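Local coordinates for Glyoxalase/Bleomycin resistance protein (Bacillus cereus ATCC 14579, PDB 1XQA) that binds a magnesium ion and is probably a glyoxalase-like protein of the vicinal oxygen chelate (VOC) superfamily, though its substrate is not established, at residues 19-24 against 48-53; 25-30 against 64-69; 72-77 against 89-94; 79-84 against 97-102. One frame throughout, in Å; residues are numbered along the deposited sequence. Where two conformers were deposited one is given.

In the fold
The chain holds two four-stranded sheets, each with a helix packed on it, as in the paired-module fold of the VOC superfamily. Contact 1 packs helix 14-25 on strand 47-52, in the sheet of 6-11, 47-52, 37-41 and 28-33. Contacts 3 and 4 both use helix 71-83, beside the other sheet, and their centres are 7 Å apart. Contact 3 meets P91, just before strand 92-93; contact 4 meets the neighbouring strand 97-103. Contacts 1 and 2 interleave along the chain, as do 3 and 4. The centres of contacts 1 and 3 are 22 Å apart. Contact 2 ties the two halves together beside strand 107-112, which carries the magnesium ligand E110.

Contact 1: 19-24 against 48-53; sequences EFLEKY and LTLMKG
L48 and L50, which both touch L21, flank T49 in strand 47-52. The OG1 of T49 is gripped by N8 ND2 and, more weakly, by L7 O, both from strand 6-11. T49 takes no part in the contact with the helix. L48 and L50 are the strand residues that meet segment 19-24.

Within 19-24, one methyl of L21 does all the touching. Its CD1 lies 3.7 Å from CD2 of L48. The same CD1 lies 3.9 Å from CD2 of L50, and CD1 of L50 is close behind at 4.1 Å. L21 and L50 reach toward each other tip to tip. L48 runs across L21 at about a right angle. Its CG is anti to the backbone N (chi1 172°), whereas L21 and L50 set CG beside the N.

The CA atoms of L21 and L48 are 10.3 Å apart, so the gap is spanned by side chains alone. L27 touches both L21 and L48. A17 and M40 meet L50. All three leucines are buried. Helix and sheet are therefore held here by dispersion and by the exclusion of water, with no directional bond between the two segments.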
loop_
_atom_site.group_PDB
_atom_site.type_symbol
_atom_site.label_atom_id
_atom_site.label_comp_id
_atom_site.label_asym_id
_atom_site.label_seq_id
_atom_site.Cartn_x
_atom_site.Cartn_y
_atom_site.Cartn_z
ATOM N N GLU A 19 -0.817 2.603 -7.237
ATOM C CA GLU A 19 0.137 2.079 -6.282
ATOM C C GLU A 19 0.458 3.126 -5.195
ATOM O O GLU A 19 0.638 2.779 -4.034
ATOM C CB GLU A 19 1.370 1.506 -7.002
ATOM C CG GLU A 19 2.492 2.466 -7.230
ATOM C CD GLU A 19 3.574 1.913 -8.161
ATOM O OE1 GLU A 19 4.299 2.748 -8.760
ATOM O OE2 GLU A 19 3.678 0.669 -8.304
ATOM N N PHE A 20 0.484 4.399 -5.583
ATOM C CA PHE A 20 0.675 5.511 -4.646
ATOM C C PHE A 20 -0.489 5.584 -3.646
ATOM O O PHE A 20 -0.279 5.701 -2.432
ATOM C CB PHE A 20 0.772 6.831 -5.420
ATOM C CG PHE A 20 1.072 8.024 -4.557
ATOM C CD1 PHE A 20 2.374 8.253 -4.105
ATOM C CD2 PHE A 20 0.056 8.940 -4.213
ATOM C CE1 PHE A 20 2.669 9.375 -3.326
ATOM C CE2 PHE A 20 0.347 10.069 -3.427
ATOM C CZ PHE A 20 1.665 10.277 -2.982
ATOM N N LEU A 21 -1.720 5.472 -4.161
ATOM C CA LEU A 21 -2.914 5.542 -3.304
ATOM C C LEU A 21 -3.002 4.352 -2.352
ATOM O O LEU A 21 -3.422 4.497 -1.190
ATOM C CB LEU A 21 -4.182 5.684 -4.154
ATOM C CG LEU A 21 -4.339 7.033 -4.849
ATOM C CD1 LEU A 21 -5.387 6.910 -5.973
ATOM C CD2 LEU A 21 -4.674 8.172 -3.855
ATOM N N GLU A 22 -2.583 3.184 -2.832
ATOM C CA GLU A 22 -2.488 1.994 -1.976
ATOM C C GLU A 22 -1.460 2.151 -0.879
ATOM O O GLU A 22 -1.761 1.927 0.289
ATOM C CB GLU A 22 -2.178 0.748 -2.802
ATOM C CG GLU A 22 -3.359 0.350 -3.660
ATOM C CD GLU A 22 -3.020 -0.670 -4.724
ATOM O OE1 GLU A 22 -1.825 -0.923 -4.978
ATOM O OE2 GLU A 22 -3.968 -1.192 -5.332
ATOM N N LYS A 23 -0.254 2.559 -1.251
ATOM C CA LYS A 23 0.842 2.649 -0.296
ATOM C C LYS A 23 0.619 3.701 0.787
ATOM O O LYS A 23 0.761 3.408 1.983
ATOM C CB LYS A 23 2.151 2.938 -1.028
ATOM C CG LYS A 23 3.373 2.847 -0.103
ATOM C CD LYS A 23 4.648 2.938 -0.873
ATOM C CE LYS A 23 5.817 2.881 0.086
ATOM N NZ LYS A 23 7.119 2.693 -0.636
ATOM N N TYR A 24 0.258 4.914 0.375
ATOM C CA TYR A 24 0.213 6.048 1.314
ATOM C C TYR A 24 -1.167 6.339 1.918
ATOM O O TYR A 24 -1.272 6.917 3.011
ATOM C CB TYR A 24 0.823 7.304 0.666
ATOM C CG TYR A 24 2.280 7.091 0.346
ATOM C CD1 TYR A 24 3.247 7.132 1.360
ATOM C CD2 TYR A 24 2.693 6.781 -0.947
ATOM C CE1 TYR A 24 4.584 6.887 1.081
ATOM C CE2 TYR A 24 4.045 6.545 -1.238
ATOM C CZ TYR A 24 4.976 6.604 -0.214
ATOM O OH TYR A 24 6.296 6.362 -0.509
ATOM N N LEU A 48 -13.396 5.920 -5.938
ATOM C CA LEU A 48 -12.519 6.745 -6.762
ATOM C C LEU A 48 -12.045 5.936 -7.946
ATOM O O LEU A 48 -11.240 5.016 -7.778
ATOM C CB LEU A 48 -11.309 7.204 -5.936
ATOM C CG LEU A 48 -10.191 7.924 -6.712
ATOM C CD1 LEU A 48 -10.673 9.268 -7.170
ATOM C CD2 LEU A 48 -8.939 8.071 -5.844
ATOM N N THR A 49 -12.555 6.223 -9.144
ATOM C CA THR A 49 -12.064 5.519 -10.305
ATOM C C THR A 49 -10.954 6.317 -10.984
ATOM O O THR A 49 -11.021 7.542 -11.107
ATOM C CB THR A 49 -13.197 5.178 -11.296
ATOM O OG1 THR A 49 -13.967 6.358 -11.549
ATOM C CG2 THR A 49 -14.124 4.162 -10.704
ATOM N N LEU A 50 -9.905 5.615 -11.383
ATOM C CA LEU A 50 -8.777 6.239 -12.046
ATOM C C LEU A 50 -8.876 5.850 -13.493
ATOM O O LEU A 50 -9.014 4.673 -13.795
ATOM C CB LEU A 50 -7.467 5.722 -11.449
ATOM C CG LEU A 50 -7.211 5.859 -9.944
ATOM C CD1 LEU A 50 -6.032 4.966 -9.560
ATOM C CD2 LEU A 50 -6.940 7.319 -9.546
HETATM N N MSE A 51 -8.810 6.825 -14.396
HETATM C CA MSE A 51 -9.018 6.560 -15.803
HETATM C C MSE A 51 -7.894 7.201 -16.606
HETATM O O MSE A 51 -7.640 8.396 -16.476
HETATM C CB MSE A 51 -10.386 7.088 -16.248
HETATM C CG MSE A 51 -10.673 6.883 -17.708
HETATM SE SE MSE A 51 -12.534 7.277 -18.178
HETATM C CE MSE A 51 -13.442 6.092 -16.975
ATOM N N LYS A 52 -7.211 6.402 -17.418
ATOM C CA LYS A 52 -6.143 6.930 -18.261
ATOM C C LYS A 52 -6.711 7.979 -19.200
ATOM O O LYS A 52 -7.778 7.790 -19.805
ATOM C CB LYS A 52 -5.483 5.830 -19.105
ATOM C CG LYS A 52 -4.086 6.194 -19.599
ATOM C CD LYS A 52 -3.636 5.233 -20.694
ATOM C CE LYS A 52 -2.167 5.415 -21.026
ATOM N NZ LYS A 52 -1.789 4.690 -22.292
ATOM N N GLY A 53 -5.989 9.084 -19.313
ATOM C CA GLY A 53 -6.330 10.118 -20.280
ATOM C C GLY A 53 -5.092 10.643 -20.967
ATOM O O GLY A 53 -3.963 10.385 -20.533
#

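Contact 2: 25-30 against 64-69; sequences FGLTCS and VGFPQE
F25 and F66 take similar first torsions, with CG anti to the carbonyl carbon and beside the backbone N (chi1 -62° and -70°). From two separate backbones this brings the two rings over each other at a tilt. The planes are inclined by 31° and the centroids are 4.4 Å apart. The pair is oblique.

CD1 of F25 sits over one face of the F66 ring, offset toward the rim and 3.7 Å from its CG. In return, CD2 of F66 lies over a face of the F25 ring. The overlap extends to CB of F25, which is 3.8 Å from CE1 of F66. Taken as whole side chains, the two phenylalanines run at about a right angle.

The side chains of L27 and F66 approach from opposite directions. CD2 of L27 meets the edge of the F66 ring near the ring plane, 4.2 Å from CE1. G26, with positive phi, links F25 to L27 as the chain leaves the helix, and both side chains turn to F66.

Q68 adds a polar bond within its own segment. Its NE2 donates to O of F66 at 3.0 Å, approaching from above the carbonyl plane.

I109 touches both phenylalanine rings, and F20 packs on F25. F66 also pairs through its backbone with E110, a magnesium ligand, and H63 lies just before the segment. This aromatic pair joins the end of helix 14-25 to strand 64-67, outermost in its sheet within this chain, as in the paired-module fold of the VOC superfamily.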
loop_
_atom_site.group_PDB
_atom_site.type_symbol
_atom_site.label_atom_id
_atom_site.label_comp_id
_atom_site.label_asym_id
_atom_site.label_seq_id
_atom_site.Cartn_x
_atom_site.Cartn_y
_atom_site.Cartn_z
ATOM N N PHE A 25 -2.230 5.932 1.228
ATOM C CA PHE A 25 -3.562 6.311 1.692
ATOM C C PHE A 25 -4.473 5.129 1.968
ATOM O O PHE A 25 -5.635 5.293 2.327
ATOM C CB PHE A 25 -4.174 7.361 0.767
ATOM C CG PHE A 25 -3.383 8.621 0.736
ATOM C CD1 PHE A 25 -3.478 9.527 1.790
ATOM C CD2 PHE A 25 -2.460 8.856 -0.279
ATOM C CE1 PHE A 25 -2.703 10.677 1.806
ATOM C CE2 PHE A 25 -1.676 10.008 -0.268
ATOM C CZ PHE A 25 -1.807 10.918 0.774
ATOM N N GLY A 26 -3.924 3.932 1.840
ATOM C CA GLY A 26 -4.645 2.724 2.233
ATOM C C GLY A 26 -5.870 2.380 1.404
ATOM O O GLY A 26 -6.713 1.604 1.852
ATOM N N LEU A 27 -5.974 2.927 0.194
ATOM C CA LEU A 27 -7.105 2.607 -0.683
ATOM C C LEU A 27 -6.958 1.186 -1.209
ATOM O O LEU A 27 -5.845 0.665 -1.296
ATOM C CB LEU A 27 -7.197 3.607 -1.855
ATOM C CG LEU A 27 -7.403 5.099 -1.554
ATOM C CD1 LEU A 27 -7.805 5.826 -2.830
ATOM C CD2 LEU A 27 -8.459 5.297 -0.456
ATOM N N THR A 28 -8.088 0.575 -1.575
ATOM C CA THR A 28 -8.140 -0.812 -2.065
ATOM C C THR A 28 -8.738 -0.883 -3.473
ATOM O O THR A 28 -9.796 -0.302 -3.725
ATOM C CB THR A 28 -9.008 -1.690 -1.126
ATOM O OG1 THR A 28 -8.490 -1.642 0.207
ATOM C CG2 THR A 28 -9.055 -3.147 -1.598
ATOM N N CYS A 29 -8.070 -1.603 -4.378
ATOM C CA CYS A 29 -8.525 -1.713 -5.763
ATOM C C CYS A 29 -9.537 -2.832 -5.891
ATOM O O CYS A 29 -9.254 -3.990 -5.541
ATOM C CB CYS A 29 -7.349 -1.973 -6.709
ATOM S SG CYS A 29 -7.853 -2.016 -8.436
ATOM N N SER A 30 -10.721 -2.509 -6.410
ATOM C CA SER A 30 -11.765 -3.524 -6.523
ATOM C C SER A 30 -11.959 -4.036 -7.952
ATOM O O SER A 30 -12.767 -4.933 -8.189
ATOM C CB SER A 30 -13.082 -3.000 -5.945
ATOM O OG SER A 30 -13.459 -1.808 -6.607
ATOM N N VAL A 64 -7.595 16.741 -4.104
ATOM C CA VAL A 64 -8.378 15.733 -3.402
ATOM C C VAL A 64 -7.856 15.601 -1.979
ATOM O O VAL A 64 -6.650 15.413 -1.779
ATOM C CB VAL A 64 -8.263 14.360 -4.114
ATOM C CG1 VAL A 64 -9.161 13.338 -3.434
ATOM C CG2 VAL A 64 -8.661 14.500 -5.575
ATOM N N GLY A 65 -8.752 15.671 -0.996
ATOM C CA GLY A 65 -8.327 15.719 0.401
ATOM C C GLY A 65 -8.597 14.459 1.213
ATOM O O GLY A 65 -9.693 13.886 1.146
ATOM N N PHE A 66 -7.587 14.060 1.986
ATOM C CA PHE A 66 -7.623 12.874 2.850
ATOM C C PHE A 66 -7.422 13.287 4.301
ATOM O O PHE A 66 -6.277 13.352 4.771
ATOM C CB PHE A 66 -6.491 11.907 2.477
ATOM C CG PHE A 66 -6.680 11.238 1.161
ATOM C CD1 PHE A 66 -7.142 9.935 1.101
ATOM C CD2 PHE A 66 -6.382 11.906 -0.013
ATOM C CE1 PHE A 66 -7.299 9.297 -0.111
ATOM C CE2 PHE A 66 -6.551 11.290 -1.239
ATOM C CZ PHE A 66 -7.011 9.966 -1.280
ATOM N N PRO A 67 -8.518 13.576 5.025
ATOM C CA PRO A 67 -8.404 14.009 6.413
ATOM C C PRO A 67 -7.854 12.919 7.319
ATOM O O PRO A 67 -8.079 11.733 7.076
ATOM C CB PRO A 67 -9.855 14.339 6.808
ATOM C CG PRO A 67 -10.681 13.582 5.855
ATOM C CD PRO A 67 -9.919 13.561 4.576
ATOM N N GLN A 68 -7.146 13.334 8.365
ATOM C CA GLN A 68 -6.522 12.397 9.291
ATOM C C GLN A 68 -7.100 12.557 10.685
ATOM O O GLN A 68 -7.674 13.594 11.009
ATOM C CB GLN A 68 -5.002 12.603 9.335
ATOM C CG GLN A 68 -4.322 12.448 7.982
ATOM C CD GLN A 68 -4.522 11.072 7.380
ATOM O OE1 GLN A 68 -4.336 10.055 8.050
ATOM N NE2 GLN A 68 -4.901 11.031 6.112
ATOM N N GLU A 69 -6.937 11.525 11.504
ATOM C CA GLU A 69 -7.518 11.504 12.840
ATOM C C GLU A 69 -6.765 12.406 13.809
ATOM O O GLU A 69 -7.313 12.809 14.838
ATOM C CB GLU A 69 -7.555 10.068 13.366
ATOM C CG GLU A 69 -8.656 9.800 14.379
ATOM C CD GLU A 69 -10.043 10.068 13.818
ATOM O OE1 GLU A 69 -10.287 9.734 12.632
ATOM O OE2 GLU A 69 -10.888 10.613 14.568
#

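Contact 3: 72-77 against 89-94; sequences EQVDKI and EPPKHA
V74 and D75, neighbours on helix 71-83, both touch the ring of P91. The apolar part comes from V74. Its CG1, anti to the backbone N (chi1 178°), reaches the proline ring, 3.8 Å from CG and 3.9 Å from CB of P91. The two side chains slide past each other in opposite directions. Y97 and F99 of strand 97-103 touch both V74 and P91, so the pair is built into a larger apolar cluster.

The contact of D75 is of another kind. OD1 of D75 lies 3.6 Å from CG of P91, and CD of the same ring follows at 3.9 Å. This is van der Waals contact. The side chains of D75 and P91 cross at about a right angle. The strong partner of that oxygen is the hydroxyl of Y97, to which it is hydrogen-bonded. Y97 thus helps fix the carboxylate beside the proline.

Ionic and polar bonds lie around this centre. K92 NZ and E89 OE1 form a salt bridge of 3.2 Å within 89-94, the ammonium meeting the oxygen from above the carboxylate plane. It spans the two prolines at the exposed surface. From the helix, N78 ND2 bonds to O of E89 and E71 OE1 to NE2 of H93. K76 forms a salt bridge with D84 of the second subunit.

The two segments themselves therefore meet through one proline ring, apolar on the V74 side and bordered by a carboxylate. The CH2 of CD, next to the ring N, may be slightly positive, which could make the closeness of OD1 mildly favourable.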
loop_
_atom_site.group_PDB
_atom_site.type_symbol
_atom_site.label_atom_id
_atom_site.label_comp_id
_atom_site.label_asym_id
_atom_site.label_seq_id
_atom_site.Cartn_x
_atom_site.Cartn_y
_atom_site.Cartn_z
ATOM N N GLU A 72 -0.446 14.158 14.482
ATOM C CA GLU A 72 0.656 13.190 14.450
ATOM C C GLU A 72 0.589 12.314 13.194
ATOM O O GLU A 72 1.619 11.989 12.602
ATOM C CB GLU A 72 0.651 12.331 15.721
ATOM C CG GLU A 72 1.671 11.189 15.759
ATOM C CD GLU A 72 2.024 10.756 17.187
ATOM O OE1 GLU A 72 1.801 11.551 18.136
ATOM O OE2 GLU A 72 2.545 9.625 17.369
ATOM N N GLN A 73 -0.623 11.954 12.784
ATOM C CA GLN A 73 -0.820 11.148 11.574
ATOM C C GLN A 73 -0.494 11.921 10.297
ATOM O O GLN A 73 0.040 11.348 9.340
ATOM C CB GLN A 73 -2.234 10.559 11.529
ATOM C CG GLN A 73 -2.460 9.473 12.599
ATOM C CD GLN A 73 -1.396 8.368 12.560
ATOM O OE1 GLN A 73 -0.688 8.138 13.548
ATOM N NE2 GLN A 73 -1.266 7.696 11.410
ATOM N N VAL A 74 -0.799 13.219 10.296
ATOM C CA VAL A 74 -0.413 14.099 9.199
ATOM C C VAL A 74 1.107 14.124 9.081
ATOM O O VAL A 74 1.646 13.977 7.976
ATOM C CB VAL A 74 -0.998 15.548 9.343
ATOM C CG1 VAL A 74 -0.517 16.461 8.197
ATOM C CG2 VAL A 74 -2.536 15.496 9.381
ATOM N N ASP A 75 1.783 14.306 10.215
ATOM C CA ASP A 75 3.243 14.337 10.270
ATOM C C ASP A 75 3.857 13.048 9.716
ATOM O O ASP A 75 4.861 13.092 8.994
ATOM C CB ASP A 75 3.728 14.556 11.716
ATOM C CG ASP A 75 3.626 16.002 12.166
ATOM O OD1 ASP A 75 3.465 16.891 11.311
ATOM O OD2 ASP A 75 3.726 16.256 13.398
ATOM N N LYS A 76 3.260 11.911 10.083
ATOM C CA LYS A 76 3.773 10.608 9.687
ATOM C C LYS A 76 3.735 10.440 8.161
ATOM O O LYS A 76 4.743 10.054 7.573
ATOM C CB LYS A 76 3.009 9.489 10.401
ATOM C CG LYS A 76 3.816 8.218 10.585
ATOM C CD LYS A 76 3.336 7.417 11.809
ATOM C CE LYS A 76 2.353 6.330 11.387
ATOM N NZ LYS A 76 1.907 5.433 12.507
ATOM N N ILE A 77 2.593 10.739 7.533
ATOM C CA ILE A 77 2.477 10.629 6.068
ATOM C C ILE A 77 3.461 11.575 5.362
ATOM O O ILE A 77 4.113 11.207 4.370
ATOM C CB ILE A 77 1.026 10.884 5.560
ATOM C CG1 ILE A 77 0.044 9.863 6.154
ATOM C CG2 ILE A 77 0.966 10.787 4.017
ATOM C CD1 ILE A 77 -1.437 10.213 5.889
ATOM N N GLU A 89 6.631 19.874 1.708
ATOM C CA GLU A 89 7.067 20.764 2.766
ATOM C C GLU A 89 6.383 20.308 4.057
ATOM O O GLU A 89 5.433 19.512 4.000
ATOM C CB GLU A 89 6.793 22.239 2.413
ATOM C CG GLU A 89 5.336 22.649 2.253
ATOM C CD GLU A 89 5.152 24.165 2.051
ATOM O OE1 GLU A 89 4.687 24.844 2.999
ATOM O OE2 GLU A 89 5.476 24.675 0.949
ATOM N N PRO A 90 6.877 20.766 5.223
ATOM C CA PRO A 90 6.191 20.397 6.457
ATOM C C PRO A 90 4.738 20.869 6.455
ATOM O O PRO A 90 4.408 21.828 5.751
ATOM C CB PRO A 90 6.982 21.142 7.533
ATOM C CG PRO A 90 8.323 21.343 6.936
ATOM C CD PRO A 90 8.057 21.604 5.488
ATOM N N PRO A 91 3.864 20.200 7.236
ATOM C CA PRO A 91 2.480 20.673 7.315
ATOM C C PRO A 91 2.396 22.047 7.980
ATOM O O PRO A 91 3.228 22.386 8.825
ATOM C CB PRO A 91 1.791 19.618 8.193
ATOM C CG PRO A 91 2.711 18.420 8.168
ATOM C CD PRO A 91 4.084 19.008 8.073
ATOM N N LYS A 92 1.395 22.829 7.594
ATOM C CA LYS A 92 1.209 24.164 8.176
ATOM C C LYS A 92 -0.163 24.296 8.840
ATOM O O LYS A 92 -1.131 23.685 8.401
ATOM C CB LYS A 92 1.410 25.247 7.103
ATOM C CG LYS A 92 2.748 25.149 6.341
ATOM C CD LYS A 92 3.885 25.879 7.072
ATOM C CE LYS A 92 5.176 25.048 7.135
ATOM N NZ LYS A 92 5.970 24.981 5.873
ATOM N N HIS A 93 -0.231 25.093 9.904
ATOM C CA HIS A 93 -1.499 25.401 10.581
ATOM C C HIS A 93 -2.231 26.550 9.895
ATOM O O HIS A 93 -1.957 27.717 10.168
ATOM C CB HIS A 93 -1.248 25.777 12.043
ATOM C CG HIS A 93 -0.822 24.631 12.903
ATOM N ND1 HIS A 93 0.501 24.339 13.150
ATOM C CD2 HIS A 93 -1.546 23.707 13.582
ATOM C CE1 HIS A 93 0.576 23.286 13.946
ATOM N NE2 HIS A 93 -0.652 22.883 14.223
ATOM N N ALA A 94 -3.176 26.226 9.022
ATOM C CA ALA A 94 -3.902 27.256 8.273
ATOM C C ALA A 94 -5.382 27.332 8.644
ATOM O O ALA A 94 -5.791 26.907 9.728
ATOM C CB ALA A 94 -3.740 27.025 6.767
#

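Contact 4: 79-84 against 97-102; sequences QRLKED and YTFYVE
L81 meets F99 and V101 where helix 71-83 packs on strand 97-103 in the VOC fold. Its CG is anti to the carbonyl carbon and its chain is extended (chi2 169°), which carries CD1 out to the sheet. That one methyl makes both contacts.

F99 holds its CG in the crowded position between backbone N and carbonyl carbon (chi1 72°). This raises the ring from the strand toward the helix. The ring offers L81 its edge and not a face, and the two side chains cross obliquely. V101 has CG1 in the same kind of position (chi1 60°), and this branch lies 4.1 Å from CD1 of L81.

All three side chains are buried. F20 and Y24 of helix 14-25 also touch L81, so the leucine sits between helix 14-25 and strand 97-103.

The outer side of the helix is polar. Q79 NE2 bonds to OE2 of E83, one turn on, at 3.0 Å. Beyond the two segments, OE1 of E83 pairs with R80 of the second subunit, so this side belongs to the dimer interface.

On the inner side, CD1 of L81 lies near the plane of the F99 ring, 3.8 Å from CE1 and 4.0 Å from CZ.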
loop_
_atom_site.group_PDB
_atom_site.type_symbol
_atom_site.label_atom_id
_atom_site.label_comp_id
_atom_site.label_asym_id
_atom_site.label_seq_id
_atom_site.Cartn_x
_atom_site.Cartn_y
_atom_site.Cartn_z
ATOM N N GLN A 79 6.344 12.750 6.625
ATOM C CA GLN A 79 7.690 12.206 6.851
ATOM C C GLN A 79 7.974 11.041 5.901
ATOM O O GLN A 79 9.041 10.982 5.277
ATOM C CB GLN A 79 7.856 11.765 8.318
ATOM C CG GLN A 79 9.173 11.027 8.631
ATOM C CD GLN A 79 9.119 10.122 9.891
ATOM O OE1 GLN A 79 8.090 10.034 10.589
ATOM N NE2 GLN A 79 10.241 9.441 10.176
ATOM N N ARG A 80 7.007 10.138 5.749
ATOM C CA ARG A 80 7.221 8.972 4.901
ATOM C C ARG A 80 7.316 9.344 3.432
ATOM O O ARG A 80 8.154 8.802 2.713
ATOM C CB ARG A 80 6.151 7.911 5.144
ATOM C CG ARG A 80 6.279 7.293 6.527
ATOM C CD ARG A 80 5.193 6.293 6.856
ATOM N NE ARG A 80 5.382 5.832 8.241
ATOM C CZ ARG A 80 4.717 4.827 8.798
ATOM N NH1 ARG A 80 3.798 4.150 8.106
ATOM N NH2 ARG A 80 4.974 4.493 10.050
ATOM N N LEU A 81 6.481 10.279 2.999
ATOM C CA LEU A 81 6.548 10.773 1.608
ATOM C C LEU A 81 7.917 11.402 1.327
ATOM O O LEU A 81 8.549 11.085 0.326
ATOM C CB LEU A 81 5.421 11.766 1.320
ATOM C CG LEU A 81 4.026 11.163 1.138
ATOM C CD1 LEU A 81 2.965 12.270 1.124
ATOM C CD2 LEU A 81 3.952 10.317 -0.137
ATOM N N LYS A 82 8.381 12.260 2.240
ATOM C CA LYS A 82 9.698 12.895 2.141
ATOM C C LYS A 82 10.825 11.862 2.040
ATOM O O LYS A 82 11.669 11.936 1.138
ATOM C CB LYS A 82 9.937 13.811 3.348
ATOM C CG LYS A 82 11.198 14.678 3.236
ATOM C CD LYS A 82 11.312 15.636 4.413
ATOM C CE LYS A 82 12.534 16.527 4.269
ATOM N NZ LYS A 82 12.942 17.083 5.597
ATOM N N GLU A 83 10.839 10.899 2.965
ATOM C CA GLU A 83 11.847 9.832 2.962
ATOM C C GLU A 83 11.817 8.986 1.715
ATOM O O GLU A 83 12.831 8.418 1.326
ATOM C CB GLU A 83 11.651 8.896 4.140
ATOM C CG GLU A 83 11.895 9.550 5.459
ATOM C CD GLU A 83 11.546 8.649 6.614
ATOM O OE1 GLU A 83 10.929 7.583 6.397
ATOM O OE2 GLU A 83 11.885 9.025 7.744
ATOM N N ASP A 84 10.649 8.885 1.110
ATOM C CA ASP A 84 10.466 8.059 -0.068
ATOM C C ASP A 84 10.658 8.846 -1.368
ATOM O O ASP A 84 10.427 8.320 -2.457
ATOM C CB ASP A 84 9.095 7.379 -0.036
ATOM C CG ASP A 84 8.973 6.345 1.069
ATOM O OD1 ASP A 84 9.986 6.046 1.766
ATOM O OD2 ASP A 84 7.851 5.823 1.247
ATOM N N TYR A 97 -4.393 21.710 9.918
ATOM C CA TYR A 97 -2.979 21.393 9.822
ATOM C C TYR A 97 -2.834 20.562 8.539
ATOM O O TYR A 97 -3.323 19.437 8.476
ATOM C CB TYR A 97 -2.566 20.626 11.076
ATOM C CG TYR A 97 -1.109 20.281 11.228
ATOM C CD1 TYR A 97 -0.147 21.272 11.398
ATOM C CD2 TYR A 97 -0.693 18.948 11.248
ATOM C CE1 TYR A 97 1.191 20.952 11.569
ATOM C CE2 TYR A 97 0.640 18.616 11.424
ATOM C CZ TYR A 97 1.579 19.625 11.580
ATOM O OH TYR A 97 2.902 19.318 11.752
ATOM N N THR A 98 -2.181 21.150 7.529
ATOM C CA THR A 98 -2.303 20.717 6.123
ATOM C C THR A 98 -0.980 20.710 5.355
ATOM O O THR A 98 -0.147 21.600 5.519
ATOM C CB THR A 98 -3.226 21.691 5.336
ATOM O OG1 THR A 98 -4.390 21.996 6.112
ATOM C CG2 THR A 98 -3.654 21.100 3.999
ATOM N N PHE A 99 -0.805 19.724 4.478
ATOM C CA PHE A 99 0.195 19.850 3.432
ATOM C C PHE A 99 -0.352 19.276 2.140
ATOM O O PHE A 99 -1.390 18.601 2.135
ATOM C CB PHE A 99 1.514 19.179 3.811
ATOM C CG PHE A 99 1.470 17.667 3.805
ATOM C CD1 PHE A 99 1.817 16.953 2.663
ATOM C CD2 PHE A 99 1.116 16.969 4.956
ATOM C CE1 PHE A 99 1.795 15.569 2.653
ATOM C CE2 PHE A 99 1.095 15.573 4.961
ATOM C CZ PHE A 99 1.435 14.878 3.816
ATOM N N TYR A 100 0.352 19.559 1.056
ATOM C CA TYR A 100 -0.039 19.065 -0.246
ATOM C C TYR A 100 1.093 18.232 -0.849
ATOM O O TYR A 100 2.271 18.437 -0.527
ATOM C CB TYR A 100 -0.407 20.214 -1.178
ATOM C CG TYR A 100 -1.502 21.089 -0.627
ATOM C CD1 TYR A 100 -2.831 20.830 -0.917
ATOM C CD2 TYR A 100 -1.204 22.141 0.247
ATOM C CE1 TYR A 100 -3.845 21.620 -0.393
ATOM C CE2 TYR A 100 -2.208 22.933 0.790
ATOM C CZ TYR A 100 -3.525 22.664 0.466
ATOM O OH TYR A 100 -4.530 23.453 0.989
ATOM N N VAL A 101 0.728 17.332 -1.752
ATOM C CA VAL A 101 1.701 16.549 -2.489
ATOM C C VAL A 101 1.211 16.343 -3.919
ATOM O O VAL A 101 0.034 16.067 -4.144
ATOM C CB VAL A 101 2.007 15.194 -1.789
ATOM C CG1 VAL A 101 0.748 14.330 -1.643
ATOM C CG2 VAL A 101 3.161 14.421 -2.509
ATOM N N GLU A 102 2.118 16.497 -4.878
ATOM C CA GLU A 102 1.812 16.232 -6.280
ATOM C C GLU A 102 1.927 14.747 -6.484
ATOM O O GLU A 102 3.027 14.191 -6.353
ATOM C CB GLU A 102 2.811 16.928 -7.185
ATOM C CG GLU A 102 3.069 18.345 -6.817
ATOM C CD GLU A 102 2.214 19.274 -7.587
ATOM O OE1 GLU A 102 2.794 20.078 -8.359
ATOM O OE2 GLU A 102 0.974 19.183 -7.434
#